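Local coordinates for intimin adherence protein (Escherichia coli O157:H7, PDB 3NCX) that probably mediates intimate bacterial attachment to host cells, as an adhesin whose C-terminal lectin-like domain binds the translocated receptor Tir, at residues 101-106 with 180-185; 147-152 with 174-179; 94-99 with 121-126. The protein carries 1 engineered substitution. One frame throughout, in Å; residues are numbered along the deposited sequence.

Contact 1 of 3, residues 101-106 with 180-185; sequences DKQAYY and TPNVYA
Gln-103 lays its side chain across the ring of Tyr-184. These two residues face each other as an antiparallel non-hydrogen-bonded pair, although their CB atoms diverge. Gln-103 CG sits over the centre of the ring, 3.6 Å from the centroid, which makes a CH-pi contact. CG lies anti to the carbonyl carbon (chi1 -58°), and the chain runs extended from there. The amide stands nearly perpendicular to the ring (88°), with NE2 over the CE1-CZ edge, 3.1 Å from Tyr-184 CE1. The ring edge is used too: Asp-101 O lies in the ring plane, 3.2 Å from Tyr-184 CD2.

Ala-185 has the largest share after Gln-103, and it joins by its backbone. Its O accepts from Asp-101 N at 3.0 Å, and its N donates to Lys-102 O. These two bonds join strand 97-103 to strand 184-188 at an end of the small mixed sheet of the lectin-like domain. A third bond, from Ala-104 N to Val-183 O at 2.9 Å, carries the ladder one step past the strands and is nearly linear at the acceptor, with a C=O...N angle of 170°. On its other side Tyr-184 bonds by its backbone to Thr-147.

Water extends the contact where the chains draw apart. One water accepts from both side-chain amides, Gln-103 NE2 (3.0 Å) and Asn-182 ND2 (2.9 Å). At the loops, a second lies among Ala-104 O, Thr-180 O and Val-183 N. Farther on, the edge of the Tyr-105 ring meets Thr-180 O.

The contact is mostly polar and lies near the surface. Direct backbone bonds fix the strand register, while water fits the diverging loops together. Gln-103 covers the ring face with CG and donates by NE2 to the water shared with Asn-182.

Contact 2 of 3, residues 147-152 with 174-179; sequences TAWIKQ and PGVNVN
Trp-149 pushes the six-membered end of its indole against the carbonyls of Asn-177 and Val-178 and the CG1 methyl of Val-176. Its CG lies anti to the carbonyl carbon (chi1 -75°), and chi2 of 113° turns the benzo ring across to the other chain. Asn-177 O lies in the plane of the indole at its edge, 3.4 Å from CH2. Val-178 O approaches CZ2 obliquely at 3.2 Å. Val-176 points toward the indole, and its CG1 touches CH2 at 4.0 Å.

Gln-152 adds a smaller contact. Its CG stands between the backbone N and the carbonyl carbon (chi1 62°), and the extended chain carries NE2 to 3.8 Å from Val-178 CG1. NE2 also makes a weak hydrogen bond to Val-161 O.

Trp-149 NE1 bonds to Ala-104 O, and the edge of the Tyr-106 ring packs on the face of the six-membered ring. The contact spans the outer strands 147-149 and 172-177, which flank strand 161-166 in a three-stranded antiparallel sheet. It belongs to the C-type lectin-like fold of the intimin C-terminal domain, where the buried Trp-149 joins strand 147-149 to the end of strand 172-177 and the loop after it.

Contact 3 of 3, residues 94-99 with 121-126; sequences PSYMIK and QTVLSD
Tyr-96, near the start of strand 97-103, reaches helix 121-131 and ends on a backbone carbonyl. Its OH donates to Val-123 O at 2.8 Å. The donor lies in the carbonyl plane, on a lone pair, with a C=O...O angle of 122°. CB points toward the helix, and chi1 of 70° sets CG between the backbone N and the carbonyl carbon, which carries the OH to Val-123 O.

Val-123 is the bump on the helix side. Its CG1 fits between two side chains of the other segment. It lies 3.8 Å from Tyr-96 CZ and 4.2 Å from Ile-98 CD1. The valine thus fills the angle between the phenol and the isoleucine. Ile-98 completes the fit one atom back along the same branch: CG1 meets Leu-124 CD2 at 4.0 Å, and the two side chains cross at about a right angle. Leu-124 starts away from the strand, but its CD2 methyl turns back to it.

Val-188 of strand 184-188 touches Tyr-96, Ile-98 and Val-123, so that strand lines the same hollow. On the helix side Leu-124 also packs against Tyr-165.

The outer end of the phenol is wetter. A water in the plane of the ring donates to Tyr-96 OH at 3.1 Å and to Asp-126 OD2 at 2.9 Å.

The phenol thus holds its segment to the helix by one directed bond. Apolar contacts give the fit, and the water joins Tyr-96 to Asp-126.

All three contacts lie within the C-type lectin-like domain. Contacts 1 and 3 share strand 97-103, contact 3 at its start and contact 1 at its end, with centres about 18 Å apart. Contact 2 is nested inside the loop closed by contact 1 and touches it: Tyr-106 OH probably bonds to Gln-152 N. Leu-124 of contact 3 packs on Ala-148 and Ile-150, which links the helix to the first segment of contact 2. Contacts 1 and 2 are near the surface, and contact 3 is partly buried. Contact 1 relies on strand bonds and water. Contact 2 sets one indole against carbonyls, and contact 3 is mainly apolar with one hydroxyl bond.

Contact 1 of 3, residues 101-106 with 180-185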
ATOM      1  N   ASP A 101     -13.085   0.244  -1.084  1.00 18.55           N
ATOM      2  CA  ASP A 101     -14.336  -0.288  -0.564  1.00 16.12           C
ATOM      3  C   ASP A 101     -15.095  -1.018  -1.665  1.00 15.28           C
ATOM      4  O   ASP A 101     -14.521  -1.368  -2.695  1.00 16.07           O
ATOM      5  CB  ASP A 101     -15.191   0.827   0.040  1.00 21.88           C
ATOM      6  CG  ASP A 101     -14.722   1.234   1.428  1.00 30.53           C
ATOM      7  OD1 ASP A 101     -13.716   1.967   1.531  1.00 24.74           O
ATOM      8  OD2 ASP A 101     -15.363   0.819   2.418  1.00 37.86           O
ATOM      9  N   LYS A 102     -16.383  -1.252  -1.447  1.00 17.70           N
ATOM     10  CA  LYS A 102     -17.189  -1.992  -2.411  1.00 22.08           C
ATOM     11  C   LYS A 102     -17.542  -1.145  -3.632  1.00 20.80           C
ATOM     12  O   LYS A 102     -17.314   0.064  -3.651  1.00 15.64           O
ATOM     13  CB  LYS A 102     -18.456  -2.538  -1.746  1.00 21.17           C
ATOM     14  CG  LYS A 102     -19.272  -1.498  -0.994  1.00 24.56           C
ATOM     15  CD  LYS A 102     -20.539  -2.116  -0.418  1.00 46.38           C
ATOM     16  CE  LYS A 102     -21.260  -1.157   0.517  1.00 43.18           C
ATOM     17  NZ  LYS A 102     -21.676   0.094  -0.174  1.00 49.42           N
ATOM     18  N   GLN A 103     -18.093  -1.795  -4.655  1.00 23.73           N
ATOM     19  CA  GLN A 103     -18.501  -1.108  -5.874  1.00 16.54           C
ATOM     20  C   GLN A 103     -19.802  -0.350  -5.648  1.00 19.13           C
ATOM     21  O   GLN A 103     -20.681  -0.813  -4.919  1.00 18.93           O
ATOM     22  CB  GLN A 103     -18.665  -2.104  -7.024  1.00 13.72           C
ATOM     23  CG  GLN A 103     -17.410  -2.906  -7.337  1.00 15.30           C
ATOM     24  CD  GLN A 103     -17.598  -3.848  -8.514  1.00 14.49           C
ATOM     25  OE1 GLN A 103     -18.702  -3.992  -9.037  1.00 22.99           O
ATOM     26  NE2 GLN A 103     -16.518  -4.491  -8.935  1.00 13.51           N
ATOM     27  N   ALA A 104     -19.919   0.817  -6.276  1.00 20.14           N
ATOM     28  CA  ALA A 104     -21.093   1.668  -6.115  1.00 24.16           C
ATOM     29  C   ALA A 104     -21.150   2.729  -7.208  1.00 19.14           C
ATOM     30  O   ALA A 104     -20.195   2.905  -7.962  1.00 16.49           O
ATOM     31  CB  ALA A 104     -21.080   2.326  -4.741  1.00 17.93           C
ATOM     32  N   TYR A 105     -22.275   3.432  -7.296  1.00 17.67           N
ATOM     33  CA  TYR A 105     -22.399   4.546  -8.226  1.00 20.13           C
ATOM     34  C   TYR A 105     -21.716   5.766  -7.621  1.00 19.84           C
ATOM     35  O   TYR A 105     -21.468   5.803  -6.416  1.00 19.21           O
ATOM     36  CB  TYR A 105     -23.867   4.846  -8.527  1.00 19.66           C
ATOM     37  CG  TYR A 105     -24.609   3.691  -9.159  1.00 18.60           C
ATOM     38  CD1 TYR A 105     -23.931   2.713  -9.875  1.00 18.12           C
ATOM     39  CD2 TYR A 105     -25.986   3.577  -9.039  1.00 20.15           C
ATOM     40  CE1 TYR A 105     -24.603   1.656 -10.454  1.00 20.67           C
ATOM     41  CE2 TYR A 105     -26.668   2.523  -9.613  1.00 24.28           C
ATOM     42  CZ  TYR A 105     -25.973   1.564 -10.319  1.00 27.55           C
ATOM     43  OH  TYR A 105     -26.652   0.512 -10.893  1.00 26.60           O
ATOM     44  N   TYR A 106     -21.411   6.757  -8.450  1.00 18.59           N
ATOM     45  CA  TYR A 106     -20.651   7.914  -7.988  1.00 22.18           C
ATOM     46  C   TYR A 106     -21.222   8.522  -6.709  1.00 20.51           C
ATOM     47  O   TYR A 106     -20.507   8.685  -5.720  1.00 26.93           O
ATOM     48  CB  TYR A 106     -20.550   8.991  -9.071  1.00 21.22           C
ATOM     49  CG  TYR A 106     -19.653  10.140  -8.666  1.00 21.60           C
ATOM     50  CD1 TYR A 106     -20.157  11.228  -7.965  1.00 22.27           C
ATOM     51  CD2 TYR A 106     -18.297  10.126  -8.966  1.00 18.64           C
ATOM     52  CE1 TYR A 106     -19.339  12.273  -7.583  1.00 20.52           C
ATOM     53  CE2 TYR A 106     -17.472  11.167  -8.589  1.00 19.33           C
ATOM     54  CZ  TYR A 106     -17.997  12.237  -7.898  1.00 21.51           C
ATOM     55  OH  TYR A 106     -17.177  13.276  -7.522  1.00 24.24           O
ATOM     56  N   THR A 180     -22.898   3.909 -13.229  1.00 18.65           N
ATOM     57  CA  THR A 180     -22.256   2.798 -13.916  1.00 17.93           C
ATOM     58  C   THR A 180     -21.819   1.743 -12.909  1.00 15.95           C
ATOM     59  O   THR A 180     -21.214   2.069 -11.890  1.00 20.11           O
ATOM     60  CB  THR A 180     -21.028   3.266 -14.722  1.00 15.73           C
ATOM     61  OG1 THR A 180     -21.440   4.195 -15.732  1.00 15.75           O
ATOM     62  CG2 THR A 180     -20.337   2.084 -15.381  1.00 11.34           C
ATOM     63  N   PRO A 181     -22.134   0.470 -13.188  1.00 14.61           N
ATOM     64  CA  PRO A 181     -21.719  -0.636 -12.321  1.00 18.98           C
ATOM     65  C   PRO A 181     -20.241  -0.971 -12.503  1.00 17.49           C
ATOM     66  O   PRO A 181     -19.592  -0.414 -13.387  1.00 15.15           O
ATOM     67  CB  PRO A 181     -22.583  -1.799 -12.810  1.00 14.82           C
ATOM     68  CG  PRO A 181     -22.822  -1.491 -14.247  1.00 15.32           C
ATOM     69  CD  PRO A 181     -22.957   0.005 -14.319  1.00 16.14           C
ATOM     70  N   ASN A 182     -19.725  -1.869 -11.668  1.00 16.26           N
ATOM     71  CA  ASN A 182     -18.345  -2.334 -11.775  1.00 17.00           C
ATOM     72  C   ASN A 182     -17.299  -1.263 -11.469  1.00 16.27           C
ATOM     73  O   ASN A 182     -16.167  -1.343 -11.943  1.00 19.75           O
ATOM     74  CB  ASN A 182     -18.086  -2.941 -13.157  1.00 14.53           C
ATOM     75  CG  ASN A 182     -19.007  -4.106 -13.464  1.00 17.48           C
ATOM     76  OD1 ASN A 182     -19.834  -4.035 -14.374  1.00 21.01           O
ATOM     77  ND2 ASN A 182     -18.868  -5.188 -12.707  1.00 15.56           N
ATOM     78  N   VAL A 183     -17.674  -0.267 -10.674  1.00 17.44           N
ATOM     79  CA  VAL A 183     -16.738   0.784 -10.283  1.00 16.20           C
ATOM     80  C   VAL A 183     -16.578   0.831  -8.768  1.00 15.93           C
ATOM     81  O   VAL A 183     -17.560   0.972  -8.037  1.00 19.99           O
ATOM     82  CB  VAL A 183     -17.184   2.168 -10.790  1.00 12.33           C
ATOM     83  CG1 VAL A 183     -16.117   3.203 -10.484  1.00 11.54           C
ATOM     84  CG2 VAL A 183     -17.472   2.121 -12.281  1.00 11.05           C
ATOM     85  N   TYR A 184     -15.339   0.714  -8.301  1.00 15.44           N
ATOM     86  CA  TYR A 184     -15.055   0.677  -6.870  1.00 15.51           C
ATOM     87  C   TYR A 184     -15.024   2.063  -6.240  1.00 15.97           C
ATOM     88  O   TYR A 184     -14.570   3.027  -6.856  1.00 16.67           O
ATOM     89  CB  TYR A 184     -13.728  -0.038  -6.602  1.00 10.84           C
ATOM     90  CG  TYR A 184     -13.799  -1.536  -6.772  1.00 14.83           C
ATOM     91  CD1 TYR A 184     -13.620  -2.120  -8.017  1.00 16.78           C
ATOM     92  CD2 TYR A 184     -14.048  -2.366  -5.688  1.00 13.07           C
ATOM     93  CE1 TYR A 184     -13.686  -3.488  -8.180  1.00 15.98           C
ATOM     94  CE2 TYR A 184     -14.117  -3.735  -5.841  1.00 13.65           C
ATOM     95  CZ  TYR A 184     -13.934  -4.292  -7.090  1.00 17.63           C
ATOM     96  OH  TYR A 184     -14.001  -5.658  -7.250  1.00 16.29           O
ATOM     97  N   ALA A 185     -15.511   2.153  -5.007  1.00 13.85           N
ATOM     98  CA  ALA A 185     -15.424   3.388  -4.240  1.00 14.41           C
ATOM     99  C   ALA A 185     -14.092   3.434  -3.503  1.00 14.46           C
ATOM    100  O   ALA A 185     -13.926   2.790  -2.467  1.00 16.47           O
ATOM    101  CB  ALA A 185     -16.579   3.489  -3.258  1.00 17.08           C
TER
HETATM  102  O   HOH W   1     -16.313  -5.892 -11.587  1.00 13.23           O
HETATM  103  O   HOH W   2     -20.192   0.480  -9.830  1.00  9.62           O

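Contact 2 of 3, residues 147-152 with 174-179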
ATOM      1  N   THR A 147     -11.418  -0.519 -11.262  1.00 17.93           N
ATOM      2  CA  THR A 147     -11.786   0.812 -11.725  1.00 16.56           C
ATOM      3  C   THR A 147     -12.199   1.670 -10.534  1.00 15.75           C
ATOM      4  O   THR A 147     -13.021   1.255  -9.715  1.00 12.68           O
ATOM      5  CB  THR A 147     -12.941   0.760 -12.751  1.00 12.90           C
ATOM      6  OG1 THR A 147     -12.539  -0.009 -13.892  1.00  7.33           O
ATOM      7  CG2 THR A 147     -13.316   2.159 -13.203  1.00 12.96           C
ATOM      8  N   ALA A 148     -11.622   2.863 -10.438  1.00 11.94           N
ATOM      9  CA  ALA A 148     -11.884   3.745  -9.306  1.00 16.11           C
ATOM     10  C   ALA A 148     -12.475   5.085  -9.739  1.00 19.69           C
ATOM     11  O   ALA A 148     -12.062   5.659 -10.746  1.00 18.38           O
ATOM     12  CB  ALA A 148     -10.607   3.964  -8.504  1.00 11.44           C
ATOM     13  N   TRP A 149     -13.442   5.580  -8.972  1.00 18.10           N
ATOM     14  CA  TRP A 149     -14.031   6.887  -9.242  1.00 20.52           C
ATOM     15  C   TRP A 149     -13.021   8.001  -8.994  1.00 16.75           C
ATOM     16  O   TRP A 149     -12.228   7.935  -8.058  1.00 16.40           O
ATOM     17  CB  TRP A 149     -15.260   7.130  -8.359  1.00 18.58           C
ATOM     18  CG  TRP A 149     -16.491   6.374  -8.765  1.00 19.87           C
ATOM     19  CD1 TRP A 149     -17.103   5.370  -8.068  1.00 19.39           C
ATOM     20  CD2 TRP A 149     -17.267   6.568  -9.953  1.00 21.02           C
ATOM     21  NE1 TRP A 149     -18.210   4.927  -8.751  1.00 17.76           N
ATOM     22  CE2 TRP A 149     -18.332   5.644  -9.912  1.00 22.26           C
ATOM     23  CE3 TRP A 149     -17.162   7.431 -11.049  1.00 16.94           C
ATOM     24  CZ2 TRP A 149     -19.286   5.558 -10.927  1.00 15.39           C
ATOM     25  CZ3 TRP A 149     -18.111   7.344 -12.054  1.00 20.79           C
ATOM     26  CH2 TRP A 149     -19.159   6.414 -11.985  1.00 17.44           C
ATOM     27  N   ILE A 150     -13.051   9.023  -9.843  1.00 20.94           N
ATOM     28  CA  ILE A 150     -12.325  10.258  -9.580  1.00 21.60           C
ATOM     29  C   ILE A 150     -13.360  11.316  -9.217  1.00 22.58           C
ATOM     30  O   ILE A 150     -14.466  11.305  -9.756  1.00 17.45           O
ATOM     31  CB  ILE A 150     -11.502  10.729 -10.805  1.00 17.48           C
ATOM     32  CG1 ILE A 150     -10.192   9.948 -10.919  1.00 14.64           C
ATOM     33  CG2 ILE A 150     -11.176  12.210 -10.696  1.00 23.03           C
ATOM     34  CD1 ILE A 150     -10.361   8.498 -11.281  1.00 20.71           C
ATOM     35  N   LYS A 151     -13.018  12.211  -8.296  1.00 22.46           N
ATOM     36  CA  LYS A 151     -13.937  13.279  -7.918  1.00 22.26           C
ATOM     37  C   LYS A 151     -14.315  14.109  -9.141  1.00 25.13           C
ATOM     38  O   LYS A 151     -13.454  14.709  -9.786  1.00 30.49           O
ATOM     39  CB  LYS A 151     -13.333  14.170  -6.835  1.00 23.02           C
ATOM     40  CG  LYS A 151     -14.258  15.286  -6.378  1.00 25.97           C
ATOM     41  CD  LYS A 151     -13.695  16.023  -5.175  1.00 26.89           C
ATOM     42  CE  LYS A 151     -14.604  17.168  -4.762  1.00 26.74           C
ATOM     43  NZ  LYS A 151     -15.987  16.699  -4.469  1.00 33.21           N
ATOM     44  N   GLN A 152     -15.606  14.137  -9.454  1.00 25.17           N
ATOM     45  CA  GLN A 152     -16.094  14.792 -10.663  1.00 27.90           C
ATOM     46  C   GLN A 152     -15.928  16.308 -10.620  1.00 26.39           C
ATOM     47  O   GLN A 152     -16.190  16.945  -9.600  1.00 21.80           O
ATOM     48  CB  GLN A 152     -17.559  14.425 -10.926  1.00 25.05           C
ATOM     49  CG  GLN A 152     -18.527  14.873  -9.841  1.00 24.73           C
ATOM     50  CD  GLN A 152     -19.966  14.497 -10.149  1.00 23.91           C
ATOM     51  OE1 GLN A 152     -20.889  14.895  -9.439  1.00 22.94           O
ATOM     52  NE2 GLN A 152     -20.163  13.728 -11.214  1.00 20.90           N
ATOM     53  N   PRO A 174     -12.859   8.863 -19.279  1.00 21.78           N
ATOM     54  CA  PRO A 174     -13.717  10.026 -19.040  1.00 16.66           C
ATOM     55  C   PRO A 174     -15.166   9.751 -19.429  1.00 14.23           C
ATOM     56  O   PRO A 174     -15.451   8.730 -20.052  1.00 17.08           O
ATOM     57  CB  PRO A 174     -13.128  11.073 -19.982  1.00 17.20           C
ATOM     58  CG  PRO A 174     -12.653  10.268 -21.144  1.00 16.72           C
ATOM     59  CD  PRO A 174     -12.149   8.964 -20.567  1.00 20.85           C
ATOM     60  N   GLY A 175     -16.064  10.657 -19.056  1.00 14.08           N
ATOM     61  CA  GLY A 175     -17.455  10.583 -19.471  1.00 14.74           C
ATOM     62  C   GLY A 175     -18.202   9.338 -19.032  1.00 17.51           C
ATOM     63  O   GLY A 175     -19.140   8.900 -19.699  1.00 19.03           O
ATOM     64  N   VAL A 176     -17.793   8.765 -17.906  1.00 17.49           N
ATOM     65  CA  VAL A 176     -18.479   7.607 -17.352  1.00 16.83           C
ATOM     66  C   VAL A 176     -19.700   8.051 -16.558  1.00 17.46           C
ATOM     67  O   VAL A 176     -19.578   8.808 -15.596  1.00 20.54           O
ATOM     68  CB  VAL A 176     -17.555   6.792 -16.429  1.00 17.34           C
ATOM     69  CG1 VAL A 176     -18.325   5.646 -15.788  1.00 12.23           C
ATOM     70  CG2 VAL A 176     -16.352   6.275 -17.202  1.00 16.56           C
ATOM     71  N   ASN A 177     -20.878   7.586 -16.963  1.00 19.08           N
ATOM     72  CA  ASN A 177     -22.105   7.933 -16.256  1.00 18.91           C
ATOM     73  C   ASN A 177     -22.021   7.551 -14.783  1.00 18.07           C
ATOM     74  O   ASN A 177     -21.511   6.486 -14.440  1.00 20.77           O
ATOM     75  CB  ASN A 177     -23.321   7.278 -16.912  1.00 14.62           C
ATOM     76  CG  ASN A 177     -23.557   7.773 -18.323  1.00 17.16           C
ATOM     77  OD1 ASN A 177     -23.984   7.018 -19.196  1.00 30.69           O
ATOM     78  ND2 ASN A 177     -23.273   9.048 -18.559  1.00 16.28           N
ATOM     79  N   VAL A 178     -22.517   8.427 -13.916  1.00 19.93           N
ATOM     80  CA  VAL A 178     -22.417   8.213 -12.475  1.00 19.79           C
ATOM     81  C   VAL A 178     -22.996   6.865 -12.053  1.00 18.72           C
ATOM     82  O   VAL A 178     -22.454   6.197 -11.172  1.00 20.49           O
ATOM     83  CB  VAL A 178     -23.095   9.348 -11.677  1.00 17.80           C
ATOM     84  CG1 VAL A 178     -22.321  10.649 -11.841  1.00 13.72           C
ATOM     85  CG2 VAL A 178     -24.544   9.520 -12.108  1.00 20.27           C
ATOM     86  N   ASN A 179     -24.092   6.465 -12.689  1.00 17.67           N
ATOM     87  CA  ASN A 179     -24.747   5.205 -12.357  1.00 19.89           C
ATOM     88  C   ASN A 179     -24.219   4.033 -13.175  1.00 21.79           C
ATOM     89  O   ASN A 179     -24.993   3.260 -13.742  1.00 20.75           O
ATOM     90  CB  ASN A 179     -26.262   5.325 -12.520  1.00 22.80           C
ATOM     91  CG  ASN A 179     -26.876   6.291 -11.530  1.00 19.31           C
ATOM     92  OD1 ASN A 179     -26.364   6.475 -10.425  1.00 17.43           O
ATOM     93  ND2 ASN A 179     -27.980   6.915 -11.920  1.00 24.09           N
TER

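Contact 3 of 3, residues 94-99 with 121-126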
ATOM      1  N   PRO A  94       2.031   8.045   6.114  1.00 19.07           N
ATOM      2  CA  PRO A  94       1.961   8.584   4.754  1.00 23.18           C
ATOM      3  C   PRO A  94       1.252   9.930   4.701  1.00 21.98           C
ATOM      4  O   PRO A  94       0.522  10.279   5.628  1.00 18.82           O
ATOM      5  CB  PRO A  94       1.124   7.536   4.020  1.00 19.75           C
ATOM      6  CG  PRO A  94       0.221   7.003   5.069  1.00 23.14           C
ATOM      7  CD  PRO A  94       1.044   6.972   6.331  1.00 24.67           C
ATOM      8  N   SER A  95       1.473  10.680   3.624  1.00 19.59           N
ATOM      9  CA  SER A  95       0.707  11.893   3.383  1.00 18.01           C
ATOM     10  C   SER A  95      -0.752  11.507   3.184  1.00 20.26           C
ATOM     11  O   SER A  95      -1.657  12.179   3.676  1.00 27.37           O
ATOM     12  CB  SER A  95       1.235  12.635   2.153  1.00 23.49           C
ATOM     13  OG  SER A  95       1.197  11.812   1.002  1.00 26.31           O
ATOM     14  N   TYR A  96      -0.971  10.412   2.462  1.00 22.70           N
ATOM     15  CA  TYR A  96      -2.305   9.840   2.317  1.00 20.19           C
ATOM     16  C   TYR A  96      -2.237   8.354   1.986  1.00 20.96           C
ATOM     17  O   TYR A  96      -1.227   7.864   1.480  1.00 16.45           O
ATOM     18  CB  TYR A  96      -3.122  10.587   1.255  1.00 15.62           C
ATOM     19  CG  TYR A  96      -2.656  10.383  -0.171  1.00 18.70           C
ATOM     20  CD1 TYR A  96      -2.953   9.213  -0.862  1.00 25.77           C
ATOM     21  CD2 TYR A  96      -1.942  11.372  -0.837  1.00 22.15           C
ATOM     22  CE1 TYR A  96      -2.537   9.029  -2.171  1.00 22.11           C
ATOM     23  CE2 TYR A  96      -1.525  11.197  -2.145  1.00 23.31           C
ATOM     24  CZ  TYR A  96      -1.825  10.024  -2.807  1.00 23.24           C
ATOM     25  OH  TYR A  96      -1.408   9.848  -4.108  1.00 17.25           O
ATOM     26  N   MET A  97      -3.318   7.639   2.283  1.00 18.83           N
ATOM     27  CA  MET A  97      -3.407   6.222   1.965  1.00 16.88           C
ATOM     28  C   MET A  97      -4.712   5.925   1.239  1.00 16.43           C
ATOM     29  O   MET A  97      -5.760   6.473   1.580  1.00 18.40           O
ATOM     30  CB  MET A  97      -3.306   5.374   3.232  1.00 19.72           C
ATOM     31  CG  MET A  97      -3.343   3.881   2.970  1.00 14.07           C
ATOM     32  SD  MET A  97      -3.561   2.924   4.477  1.00 16.03           S
ATOM     33  CE  MET A  97      -5.159   3.520   5.025  1.00 22.13           C
ATOM     34  N   ILE A  98      -4.641   5.055   0.238  1.00 19.80           N
ATOM     35  CA  ILE A  98      -5.809   4.716  -0.568  1.00 18.53           C
ATOM     36  C   ILE A  98      -6.500   3.447  -0.072  1.00 18.72           C
ATOM     37  O   ILE A  98      -5.857   2.417   0.139  1.00 22.50           O
ATOM     38  CB  ILE A  98      -5.436   4.574  -2.061  1.00 15.55           C
ATOM     39  CG1 ILE A  98      -5.947   5.778  -2.852  1.00 21.66           C
ATOM     40  CG2 ILE A  98      -5.991   3.289  -2.646  1.00 23.38           C
ATOM     41  CD1 ILE A  98      -5.366   7.094  -2.398  1.00 24.08           C
ATOM     42  N   LYS A  99      -7.811   3.539   0.128  1.00 18.38           N
ATOM     43  CA  LYS A  99      -8.609   2.393   0.546  1.00 20.35           C
ATOM     44  C   LYS A  99      -9.561   1.985  -0.567  1.00 18.63           C
ATOM     45  O   LYS A  99     -10.060   2.828  -1.310  1.00 20.29           O
ATOM     46  CB  LYS A  99      -9.417   2.716   1.805  1.00 27.63           C
ATOM     47  CG  LYS A  99      -8.593   2.962   3.055  1.00 23.34           C
ATOM     48  CD  LYS A  99      -9.498   3.125   4.268  1.00 27.39           C
ATOM     49  CE  LYS A  99      -8.701   3.473   5.516  1.00 40.13           C
ATOM     50  NZ  LYS A  99      -9.578   3.642   6.710  1.00 36.47           N
ATOM     51  N   GLN A 121      -6.691  12.238 -11.137  1.00 14.22           N
ATOM     52  CA  GLN A 121      -6.194  10.953 -11.611  1.00 16.47           C
ATOM     53  C   GLN A 121      -4.790  10.686 -11.081  1.00 22.01           C
ATOM     54  O   GLN A 121      -4.390   9.537 -10.896  1.00 18.83           O
ATOM     55  CB  GLN A 121      -6.194  10.913 -13.139  1.00 14.08           C
ATOM     56  CG  GLN A 121      -5.519   9.684 -13.720  1.00 20.70           C
ATOM     57  CD  GLN A 121      -5.576   9.649 -15.232  1.00 20.71           C
ATOM     58  OE1 GLN A 121      -6.637   9.826 -15.831  1.00 22.48           O
ATOM     59  NE2 GLN A 121      -4.428   9.426 -15.861  1.00 16.80           N
ATOM     60  N   THR A 122      -4.046  11.760 -10.837  1.00 21.29           N
ATOM     61  CA  THR A 122      -2.683  11.654 -10.334  1.00 20.69           C
ATOM     62  C   THR A 122      -2.658  11.045  -8.934  1.00 26.57           C
ATOM     63  O   THR A 122      -1.754  10.277  -8.598  1.00 24.34           O
ATOM     64  CB  THR A 122      -1.982  13.024 -10.323  1.00 21.01           C
ATOM     65  OG1 THR A 122      -1.882  13.520 -11.663  1.00 28.65           O
ATOM     66  CG2 THR A 122      -0.590  12.907  -9.734  1.00 32.30           C
ATOM     67  N   VAL A 123      -3.650  11.386  -8.121  1.00 18.30           N
ATOM     68  CA  VAL A 123      -3.745  10.825  -6.779  1.00 16.32           C
ATOM     69  C   VAL A 123      -3.691   9.303  -6.848  1.00 17.40           C
ATOM     70  O   VAL A 123      -3.094   8.652  -5.992  1.00 19.70           O
ATOM     71  CB  VAL A 123      -5.038  11.261  -6.072  1.00 17.72           C
ATOM     72  CG1 VAL A 123      -5.100  10.670  -4.673  1.00 18.07           C
ATOM     73  CG2 VAL A 123      -5.125  12.777  -6.016  1.00 22.00           C
ATOM     74  N   LEU A 124      -4.304   8.744  -7.887  1.00 19.57           N
ATOM     75  CA  LEU A 124      -4.368   7.297  -8.058  1.00 20.21           C
ATOM     76  C   LEU A 124      -3.198   6.749  -8.873  1.00 17.07           C
ATOM     77  O   LEU A 124      -2.627   5.713  -8.532  1.00 17.41           O
ATOM     78  CB  LEU A 124      -5.692   6.897  -8.712  1.00 23.74           C
ATOM     79  CG  LEU A 124      -6.961   7.157  -7.898  1.00 19.95           C
ATOM     80  CD1 LEU A 124      -8.202   6.946  -8.753  1.00 21.51           C
ATOM     81  CD2 LEU A 124      -6.997   6.265  -6.668  1.00 18.85           C
ATOM     82  N   SER A 125      -2.847   7.442  -9.951  1.00 19.18           N
ATOM     83  CA  SER A 125      -1.762   6.996 -10.820  1.00 16.53           C
ATOM     84  C   SER A 125      -0.418   7.059 -10.104  1.00 19.61           C
ATOM     85  O   SER A 125       0.478   6.262 -10.380  1.00 18.70           O
ATOM     86  CB  SER A 125      -1.718   7.828 -12.105  1.00 15.67           C
ATOM     87  OG  SER A 125      -1.479   9.195 -11.822  1.00 19.52           O
ATOM     88  N   ASP A 126      -0.282   8.009  -9.183  1.00 19.43           N
ATOM     89  CA  ASP A 126       0.937   8.138  -8.393  1.00 17.28           C
ATOM     90  C   ASP A 126       1.149   6.909  -7.524  1.00 20.24           C
ATOM     91  O   ASP A 126       2.283   6.517  -7.248  1.00 21.52           O
ATOM     92  CB  ASP A 126       0.890   9.394  -7.521  1.00 16.64           C
ATOM     93  CG  ASP A 126       1.385  10.626  -8.249  1.00 16.42           C
ATOM     94  OD1 ASP A 126       1.479  10.584  -9.493  1.00 17.17           O
ATOM     95  OD2 ASP A 126       1.678  11.636  -7.578  1.00 19.31           O
TER
HETATM   96  O   HOH W   3       0.145  12.366  -5.171  1.00 27.03           O